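Local coordinates for transcriptional regulator AefR (PDB 3CDL), which probably acts as a DNA-binding transcription factor of the TetR family, recognising cis-regulatory sequences to control transcription, at residues A20-R25 and D33-R38; Q9-I14 and N48-K53; R77-L82 and D144-P149. All blocks are in the same frame, centred on the assembly; numbering follows the deposited sequence.

Contact 1: residues A20-R25 and D33-R38; sequences AEFGDR and DRIAAR
Arg38, on helix 32-39, reaches across to the C-terminal end of helix 9-24. Its CB and CG skirt the carboxylate of Glu21. At CD the approach tightens, with Glu21 OE1 3.2 Å from Arg38 CD, and a bend at chi3 (-98°) then turns the guanidinium toward Ala20 and Asp24. Ala20 CB sits over the centre of one guanidinium face, 3.3 Å from Arg38 CZ. At the tip, Arg38 NH1 donates to Asp24 OD2 over 2.8 Å; the N-H...O angle is only 135° and the hydrogen comes from above the carboxylate plane. Glu21 OE1 adds a long salt bridge to the same NH1. Glu21 OE2 accepts a weak bond from Arg25 NE, whose guanidinium lies flat on that of Arg34, planes 16° apart. This salt-bridge network of Glu21, Asp24, Arg25 and Arg38 joins helix 9-24 to helix 32-39 of the predicted helix-turn-helix in this TetR-type domain. Beneath it, Phe22 CZ meets Ile35 CD1 at 3.9 Å. Glu21 thus has a basic partner near each oxygen, neither held tightly, and its buried carboxylate, with three arginines about it, probably lets the Arg25 and Arg34 guanidiniums stack at close range.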
loop_
_atom_site.group_PDB
_atom_site.type_symbol
_atom_site.label_atom_id
_atom_site.label_comp_id
_atom_site.label_asym_id
_atom_site.label_seq_id
_atom_site.Cartn_x
_atom_site.Cartn_y
_atom_site.Cartn_z
ATOM N N ALA B 20 18.323 -9.600 2.983
ATOM C CA ALA B 20 18.306 -10.925 2.387
ATOM C C ALA B 20 17.789 -11.955 3.373
ATOM O O ALA B 20 16.840 -12.676 3.072
ATOM C CB ALA B 20 19.694 -11.288 1.935
ATOM N N GLU B 21 18.398 -12.006 4.558
ATOM C CA GLU B 21 17.986 -12.963 5.580
ATOM C C GLU B 21 16.559 -12.731 6.067
ATOM O O GLU B 21 15.814 -13.695 6.194
ATOM C CB GLU B 21 18.957 -13.006 6.769
ATOM C CG GLU B 21 20.284 -13.763 6.528
ATOM C CD GLU B 21 20.139 -15.271 6.245
ATOM O OE1 GLU B 21 21.040 -15.844 5.582
ATOM O OE2 GLU B 21 19.146 -15.889 6.685
ATOM N N PHE B 22 16.181 -11.476 6.340
ATOM C CA PHE B 22 14.817 -11.171 6.781
ATOM C C PHE B 22 13.836 -11.476 5.650
ATOM O O PHE B 22 12.656 -11.743 5.886
ATOM C CB PHE B 22 14.633 -9.702 7.184
ATOM C CG PHE B 22 15.440 -9.274 8.365
ATOM C CD1 PHE B 22 15.934 -7.977 8.438
ATOM C CD2 PHE B 22 15.702 -10.142 9.416
ATOM C CE1 PHE B 22 16.700 -7.560 9.539
ATOM C CE2 PHE B 22 16.468 -9.728 10.524
ATOM C CZ PHE B 22 16.970 -8.439 10.583
ATOM N N GLY B 23 14.330 -11.402 4.421
ATOM C CA GLY B 23 13.529 -11.756 3.276
ATOM C C GLY B 23 13.388 -13.262 3.210
ATOM O O GLY B 23 12.371 -13.779 2.761
ATOM N N ASP B 24 14.413 -13.972 3.662
ATOM C CA ASP B 24 14.437 -15.423 3.535
ATOM C C ASP B 24 13.687 -16.080 4.673
ATOM O O ASP B 24 12.694 -16.766 4.451
ATOM C CB ASP B 24 15.883 -15.943 3.467
ATOM C CG ASP B 24 16.611 -15.500 2.194
ATOM O OD1 ASP B 24 15.970 -14.835 1.346
ATOM O OD2 ASP B 24 17.821 -15.819 2.040
ATOM N N ARG B 25 14.174 -15.856 5.889
ATOM C CA ARG B 25 13.670 -16.541 7.073
ATOM C C ARG B 25 12.463 -15.806 7.662
ATOM O O ARG B 25 11.605 -16.412 8.303
ATOM C CB ARG B 25 14.771 -16.653 8.141
ATOM C CG ARG B 25 16.161 -17.021 7.639
ATOM C CD ARG B 25 16.363 -18.533 7.534
ATOM N NE ARG B 25 17.754 -18.862 7.213
ATOM C CZ ARG B 25 18.302 -20.072 7.359
ATOM N NH1 ARG B 25 17.585 -21.109 7.829
ATOM N NH2 ARG B 25 19.583 -20.249 7.043
ATOM N N ASP B 33 23.680 -13.821 14.390
ATOM C CA ASP B 33 24.698 -14.725 13.870
ATOM C C ASP B 33 24.364 -15.281 12.489
ATOM O O ASP B 33 25.275 -15.547 11.706
ATOM C CB ASP B 33 25.101 -15.855 14.848
ATOM C CG ASP B 33 24.174 -15.988 16.049
ATOM O OD1 ASP B 33 22.955 -15.717 15.919
ATOM O OD2 ASP B 33 24.683 -16.380 17.130
ATOM N N ARG B 34 23.079 -15.460 12.183
ATOM C CA ARG B 34 22.707 -15.897 10.841
ATOM C C ARG B 34 23.051 -14.791 9.862
ATOM O O ARG B 34 23.655 -15.045 8.815
ATOM C CB ARG B 34 21.236 -16.298 10.757
ATOM C CG ARG B 34 20.956 -17.362 9.707
ATOM C CD ARG B 34 20.130 -18.503 10.274
ATOM N NE ARG B 34 18.899 -18.032 10.925
ATOM C CZ ARG B 34 18.058 -18.798 11.635
ATOM N NH1 ARG B 34 16.974 -18.260 12.179
ATOM N NH2 ARG B 34 18.293 -20.103 11.807
ATOM N N ILE B 35 22.701 -13.561 10.238
ATOM C CA ILE B 35 23.115 -12.344 9.522
ATOM C C ILE B 35 24.637 -12.314 9.289
ATOM O O ILE B 35 25.090 -12.097 8.157
ATOM C CB ILE B 35 22.639 -11.060 10.272
ATOM C CG1 ILE B 35 21.120 -10.939 10.209
ATOM C CG2 ILE B 35 23.311 -9.794 9.729
ATOM C CD1 ILE B 35 20.539 -9.902 11.152
ATOM N N ALA B 36 25.401 -12.543 10.360
ATOM C CA ALA B 36 26.876 -12.516 10.335
ATOM C C ALA B 36 27.479 -13.588 9.416
ATOM O O ALA B 36 28.451 -13.329 8.701
ATOM C CB ALA B 36 27.433 -12.645 11.743
ATOM N N ALA B 37 26.867 -14.773 9.444
ATOM C CA ALA B 37 27.187 -15.886 8.559
ATOM C C ALA B 37 27.124 -15.521 7.085
ATOM O O ALA B 37 27.885 -16.074 6.280
ATOM C CB ALA B 37 26.254 -17.038 8.823
ATOM N N ARG B 38 26.219 -14.610 6.726
ATOM C CA ARG B 38 26.041 -14.260 5.321
ATOM C C ARG B 38 26.575 -12.877 4.960
ATOM O O ARG B 38 26.791 -12.582 3.789
ATOM C CB ARG B 38 24.581 -14.463 4.870
ATOM C CG ARG B 38 23.824 -13.227 4.411
ATOM C CD ARG B 38 22.476 -13.616 3.843
ATOM N NE ARG B 38 22.473 -13.694 2.385
ATOM C CZ ARG B 38 21.431 -14.091 1.656
ATOM N NH1 ARG B 38 20.305 -14.482 2.242
ATOM N NH2 ARG B 38 21.513 -14.105 0.332
#

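Contact 2: residues Q9-I14 and N48-K53; sequences QKRESI and NHFPSK
Arg11 and His49 bring the two backbones closest, their CA atoms 6.8 Å apart where the first turns of helix 9-24 face the end of helix 43-49. The chain leaves helical geometry at Phe50, with psi 109°, and His49, the last helical residue, and Phe50, the first beyond it, both meet helix 9-24. Arg11 spans the two, its stem on one ring and its tip on the other. Its CG stands over the face of the His49 imidazole, 3.7 Å from the ring centroid and 10° off the normal, a well-formed CH-pi contact. Further out, the guanidinium lies nearly parallel to the Phe50 ring, the planes 19° apart, and Phe50 CE1 sits over its centre, 3.6 Å from Arg11 CZ. The tip then donates from Arg11 NH2 to His49 O over 3.2 Å, approaching from above the carbonyl plane. Ile14, one turn along, places CD1 at the imidazole edge, 3.4 Å from His49 ND1, a buried nitrogen without a polar partner in the model. Ile14 CG2 packs 4.2 Å from Phe50 CD2. Phe50 also rests on Leu56 and Glu59 of helix 53-64, while Ile14 touches Ile35 of helix 32-39; the contact therefore ties the start of helix 9-24 to the end of the predicted helix-turn-helix.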
loop_
_atom_site.group_PDB
_atom_site.type_symbol
_atom_site.label_atom_id
_atom_site.label_comp_id
_atom_site.label_asym_id
_atom_site.label_seq_id
_atom_site.Cartn_x
_atom_site.Cartn_y
_atom_site.Cartn_z
ATOM N N GLN B 9 30.997 0.829 3.590
ATOM C CA GLN B 9 30.666 -0.388 2.833
ATOM C C GLN B 9 30.503 -1.667 3.689
ATOM O O GLN B 9 29.856 -2.628 3.259
ATOM C CB GLN B 9 31.623 -0.599 1.651
ATOM C CG GLN B 9 30.974 -1.330 0.464
ATOM C CD GLN B 9 31.492 -0.875 -0.903
ATOM O OE1 GLN B 9 32.428 -0.053 -0.977
ATOM N NE2 GLN B 9 30.881 -1.422 -1.991
ATOM N N LYS B 10 31.070 -1.669 4.894
ATOM C CA LYS B 10 30.870 -2.794 5.802
ATOM C C LYS B 10 29.540 -2.721 6.553
ATOM O O LYS B 10 28.968 -3.761 6.895
ATOM C CB LYS B 10 32.029 -2.944 6.781
ATOM C CG LYS B 10 32.164 -4.362 7.346
ATOM C CD LYS B 10 32.447 -5.410 6.251
ATOM C CE LYS B 10 33.877 -5.320 5.697
ATOM N NZ LYS B 10 34.919 -5.543 6.734
ATOM N N ARG B 11 29.058 -1.503 6.816
ATOM C CA ARG B 11 27.708 -1.320 7.343
ATOM C C ARG B 11 26.711 -1.831 6.317
ATOM O O ARG B 11 25.804 -2.601 6.654
ATOM C CB ARG B 11 27.415 0.148 7.691
ATOM C CG ARG B 11 27.334 0.439 9.194
ATOM C CD ARG B 11 26.292 1.512 9.558
ATOM N NE ARG B 11 25.916 1.434 10.979
ATOM C CZ ARG B 11 24.903 2.090 11.549
ATOM N NH1 ARG B 11 24.130 2.899 10.830
ATOM N NH2 ARG B 11 24.656 1.934 12.847
ATOM N N GLU B 12 26.910 -1.415 5.063
ATOM C CA GLU B 12 26.035 -1.797 3.958
ATOM C C GLU B 12 26.021 -3.300 3.785
ATOM O O GLU B 12 24.962 -3.891 3.581
ATOM C CB GLU B 12 26.445 -1.119 2.643
ATOM C CG GLU B 12 26.380 0.416 2.639
ATOM C CD GLU B 12 24.961 0.985 2.752
ATOM O OE1 GLU B 12 24.837 2.233 2.752
ATOM O OE2 GLU B 12 23.981 0.206 2.835
ATOM N N SER B 13 27.199 -3.907 3.885
ATOM C CA SER B 13 27.352 -5.356 3.859
ATOM C C SER B 13 26.377 -6.028 4.836
ATOM O O SER B 13 25.599 -6.902 4.450
ATOM C CB SER B 13 28.806 -5.720 4.194
ATOM O OG SER B 13 29.118 -7.064 3.878
ATOM N N ILE B 14 26.408 -5.596 6.093
ATOM C CA ILE B 14 25.560 -6.171 7.147
ATOM C C ILE B 14 24.061 -5.872 6.933
ATOM O O ILE B 14 23.209 -6.758 7.099
ATOM C CB ILE B 14 26.004 -5.680 8.549
ATOM C CG1 ILE B 14 27.480 -6.017 8.799
ATOM C CG2 ILE B 14 25.104 -6.259 9.632
ATOM C CD1 ILE B 14 28.142 -5.168 9.871
ATOM N N ASN B 48 28.969 -4.492 16.898
ATOM C CA ASN B 48 29.615 -3.184 16.865
ATOM C C ASN B 48 28.757 -2.168 16.119
ATOM O O ASN B 48 28.449 -1.099 16.643
ATOM C CB ASN B 48 30.997 -3.281 16.203
ATOM C CG ASN B 48 32.017 -4.053 17.046
ATOM O OD1 ASN B 48 31.962 -4.060 18.286
ATOM N ND2 ASN B 48 32.971 -4.691 16.365
ATOM N N HIS B 49 28.358 -2.515 14.901
ATOM C CA HIS B 49 27.505 -1.640 14.107
ATOM C C HIS B 49 26.076 -1.558 14.637
ATOM O O HIS B 49 25.534 -0.464 14.786
ATOM C CB HIS B 49 27.557 -2.024 12.628
ATOM C CG HIS B 49 28.801 -1.544 11.934
ATOM N ND1 HIS B 49 29.453 -2.283 10.970
ATOM C CD2 HIS B 49 29.521 -0.402 12.080
ATOM C CE1 HIS B 49 30.517 -1.616 10.548
ATOM N NE2 HIS B 49 30.583 -0.473 11.208
ATOM N N PHE B 50 25.480 -2.710 14.951
ATOM C CA PHE B 50 24.114 -2.774 15.474
ATOM C C PHE B 50 24.049 -3.670 16.688
ATOM O O PHE B 50 24.166 -4.894 16.549
ATOM C CB PHE B 50 23.158 -3.304 14.411
ATOM C CG PHE B 50 23.248 -2.573 13.106
ATOM C CD1 PHE B 50 22.532 -1.386 12.908
ATOM C CD2 PHE B 50 24.060 -3.053 12.083
ATOM C CE1 PHE B 50 22.610 -0.693 11.706
ATOM C CE2 PHE B 50 24.150 -2.368 10.878
ATOM C CZ PHE B 50 23.425 -1.181 10.690
ATOM N N PRO B 51 23.845 -3.077 17.882
ATOM C CA PRO B 51 23.809 -3.837 19.142
ATOM C C PRO B 51 22.589 -4.760 19.290
ATOM O O PRO B 51 22.545 -5.565 20.210
ATOM C CB PRO B 51 23.794 -2.742 20.226
ATOM C CG PRO B 51 24.113 -1.471 19.521
ATOM C CD PRO B 51 23.634 -1.641 18.119
ATOM N N SER B 52 21.622 -4.641 18.384
ATOM C CA SER B 52 20.409 -5.468 18.406
ATOM C C SER B 52 19.612 -5.307 17.119
ATOM O O SER B 52 19.782 -4.324 16.401
ATOM C CB SER B 52 19.523 -5.118 19.603
ATOM O OG SER B 52 19.115 -3.771 19.554
ATOM N N LYS B 53 18.742 -6.276 16.846
ATOM C CA LYS B 53 17.778 -6.204 15.732
ATOM C C LYS B 53 16.876 -4.941 15.728
ATOM O O LYS B 53 16.621 -4.378 14.657
ATOM C CB LYS B 53 16.926 -7.476 15.678
ATOM C CG LYS B 53 17.739 -8.755 15.485
ATOM C CD LYS B 53 16.911 -10.004 15.785
ATOM C CE LYS B 53 15.724 -10.108 14.858
ATOM N NZ LYS B 53 15.037 -11.408 15.008
#

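Contact 3: residues R77-L82 and D144-P149; sequences RPLVSL and DGRLKP
Val80 O receives both terminal nitrogens of Arg146. The shorter bond runs from Arg146 NH1 to Val80 O over 2.9 Å, with an N-H...O angle of 160° and the oxygen almost in the guanidinium plane; the second, from Arg146 NH2 to Val80 O over 3.3 Å, is weak. Arg146 NH1 also makes a weak bond to Pro78 O at 3.2 Å, so two carbonyls of the 77-82 loop share NH1. Two leucines sandwich the guanidinium: Leu79 CG lies over the centre of one face, 3.5 Å from Arg146 CZ, and Leu82 CD2 over the opposite face, 3.8 Å from the same carbon. Arg146 follows helix 133-143, which ends in a Schellman motif with Gly145 at positive phi (70°), and the loop it enters precedes helix 82-97, N-capped by Ser81. The contact thus joins two interhelical loops at one end of the C-terminal, probably regulatory, part of this TetR-family fold. Bends at chi2 and chi3 (-91°) bring the arginine tip between the leucines, while Tyr76 OH accepts a weak bond from Arg146 NE and also pairs with Asp144 OD2. Deeper in, Leu82 CD1 meets Leu147 CD2 at 4.1 Å, and both leucines touch Leu196 of helix 181-199.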
loop_
_atom_site.group_PDB
_atom_site.type_symbol
_atom_site.label_atom_id
_atom_site.label_comp_id
_atom_site.label_asym_id
_atom_site.label_seq_id
_atom_site.Cartn_x
_atom_site.Cartn_y
_atom_site.Cartn_z
ATOM N N ARG B 77 10.475 27.499 -5.898
ATOM C CA ARG B 77 11.191 28.560 -6.567
ATOM C C ARG B 77 10.285 29.715 -6.933
ATOM O O ARG B 77 9.177 29.494 -7.409
ATOM C CB ARG B 77 11.909 28.027 -7.805
ATOM C CG ARG B 77 13.226 27.329 -7.495
ATOM C CD ARG B 77 13.989 27.030 -8.774
ATOM N NE ARG B 77 14.600 25.706 -8.724
ATOM C CZ ARG B 77 13.971 24.573 -9.031
ATOM N NH1 ARG B 77 12.697 24.589 -9.418
ATOM N NH2 ARG B 77 14.618 23.417 -8.946
ATOM N N PRO B 78 10.783 30.952 -6.733
ATOM C CA PRO B 78 10.139 32.227 -6.963
ATOM C C PRO B 78 9.034 32.117 -8.004
ATOM O O PRO B 78 7.877 31.924 -7.641
ATOM C CB PRO B 78 11.300 33.093 -7.491
ATOM C CG PRO B 78 12.611 32.264 -7.201
ATOM C CD PRO B 78 12.168 31.166 -6.291
ATOM N N LEU B 79 9.392 32.248 -9.278
ATOM C CA LEU B 79 8.482 31.933 -10.371
ATOM C C LEU B 79 9.244 31.384 -11.578
ATOM O O LEU B 79 9.550 32.091 -12.539
ATOM C CB LEU B 79 7.553 33.106 -10.743
ATOM C CG LEU B 79 6.095 32.756 -11.123
ATOM C CD1 LEU B 79 5.130 33.937 -10.858
ATOM C CD2 LEU B 79 5.927 32.202 -12.566
ATOM N N VAL B 80 9.624 30.120 -11.440
ATOM C CA VAL B 80 9.652 29.174 -12.538
ATOM C C VAL B 80 8.274 28.530 -12.405
ATOM O O VAL B 80 7.696 28.538 -11.306
ATOM C CB VAL B 80 10.820 28.152 -12.392
ATOM C CG1 VAL B 80 11.117 27.856 -10.929
ATOM C CG2 VAL B 80 10.531 26.867 -13.146
ATOM N N SER B 81 7.722 28.013 -13.502
ATOM C CA SER B 81 6.360 27.470 -13.468
ATOM C C SER B 81 6.270 26.300 -12.512
ATOM O O SER B 81 7.184 25.472 -12.457
ATOM C CB SER B 81 5.877 27.043 -14.858
ATOM O OG SER B 81 6.504 25.846 -15.265
ATOM N N LEU B 82 5.172 26.261 -11.756
ATOM C CA LEU B 82 4.827 25.132 -10.890
ATOM C C LEU B 82 5.004 23.803 -11.616
ATOM O O LEU B 82 5.619 22.878 -11.091
ATOM C CB LEU B 82 3.372 25.239 -10.411
ATOM C CG LEU B 82 2.959 26.392 -9.503
ATOM C CD1 LEU B 82 1.493 26.231 -9.127
ATOM C CD2 LEU B 82 3.837 26.470 -8.252
ATOM N N ASP B 144 2.898 31.607 -1.503
ATOM C CA ASP B 144 3.098 32.502 -2.638
ATOM C C ASP B 144 1.798 32.691 -3.432
ATOM O O ASP B 144 1.763 33.409 -4.441
ATOM C CB ASP B 144 4.228 31.982 -3.522
ATOM C CG ASP B 144 4.862 33.070 -4.363
ATOM O OD1 ASP B 144 5.052 34.200 -3.870
ATOM O OD2 ASP B 144 5.181 32.794 -5.533
ATOM N N GLY B 145 0.733 32.042 -2.956
ATOM C CA GLY B 145 -0.603 32.171 -3.523
ATOM C C GLY B 145 -0.762 31.539 -4.888
ATOM O O GLY B 145 -1.528 32.045 -5.710
ATOM N N ARG B 146 -0.046 30.433 -5.123
ATOM C CA ARG B 146 -0.099 29.716 -6.403
ATOM C C ARG B 146 -0.815 28.389 -6.299
ATOM O O ARG B 146 -1.191 27.779 -7.310
ATOM C CB ARG B 146 1.298 29.519 -6.984
ATOM C CG ARG B 146 1.800 30.770 -7.728
ATOM C CD ARG B 146 2.564 30.394 -8.984
ATOM N NE ARG B 146 3.990 30.254 -8.701
ATOM C CZ ARG B 146 4.908 29.825 -9.568
ATOM N NH1 ARG B 146 6.185 29.755 -9.183
ATOM N NH2 ARG B 146 4.559 29.458 -10.805
ATOM N N LEU B 147 -0.990 27.939 -5.066
ATOM C CA LEU B 147 -1.720 26.719 -4.793
ATOM C C LEU B 147 -2.864 27.034 -3.857
ATOM O O LEU B 147 -2.831 28.018 -3.124
ATOM C CB LEU B 147 -0.824 25.646 -4.187
ATOM C CG LEU B 147 0.023 24.719 -5.053
ATOM C CD1 LEU B 147 0.499 23.598 -4.160
ATOM C CD2 LEU B 147 -0.724 24.160 -6.297
ATOM N N LYS B 148 -3.886 26.196 -3.912
ATOM C CA LYS B 148 -5.122 26.449 -3.214
ATOM C C LYS B 148 -4.974 25.984 -1.764
ATOM O O LYS B 148 -4.241 25.033 -1.492
ATOM C CB LYS B 148 -6.257 25.805 -4.032
ATOM C CG LYS B 148 -7.348 25.018 -3.338
ATOM C CD LYS B 148 -8.288 24.377 -4.394
ATOM C CE LYS B 148 -8.517 25.285 -5.642
ATOM N NZ LYS B 148 -9.136 24.538 -6.807
ATOM N N PRO B 149 -5.596 26.694 -0.813
ATOM C CA PRO B 149 -5.522 26.282 0.595
ATOM C C PRO B 149 -5.996 24.846 0.858
ATOM O O PRO B 149 -7.131 24.493 0.548
ATOM C CB PRO B 149 -6.448 27.274 1.295
ATOM C CG PRO B 149 -7.300 27.844 0.198
ATOM C CD PRO B 149 -6.383 27.923 -0.968
#

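Contacts 1 and 2 belong to one small helical unit. Both use helix 9-24, one near its C-terminal end and the other near its start, and their partners lie on helix 32-39 and at the end of helix 43-49 with the residues just after it. Their centres are 12 Å apart, and they meet directly where Ile35 CG2 of contact 1 packs 4.0 Å from Ile14 CG2 of contact 2. Contact 3 lies on the opposite side of the chain's centre, its centre 48 Å from that of contact 1 and 43 Å from that of contact 2. With nearest atoms about 35 and 26 Å away, it touches neither and lies well away from the probable DNA-binding end.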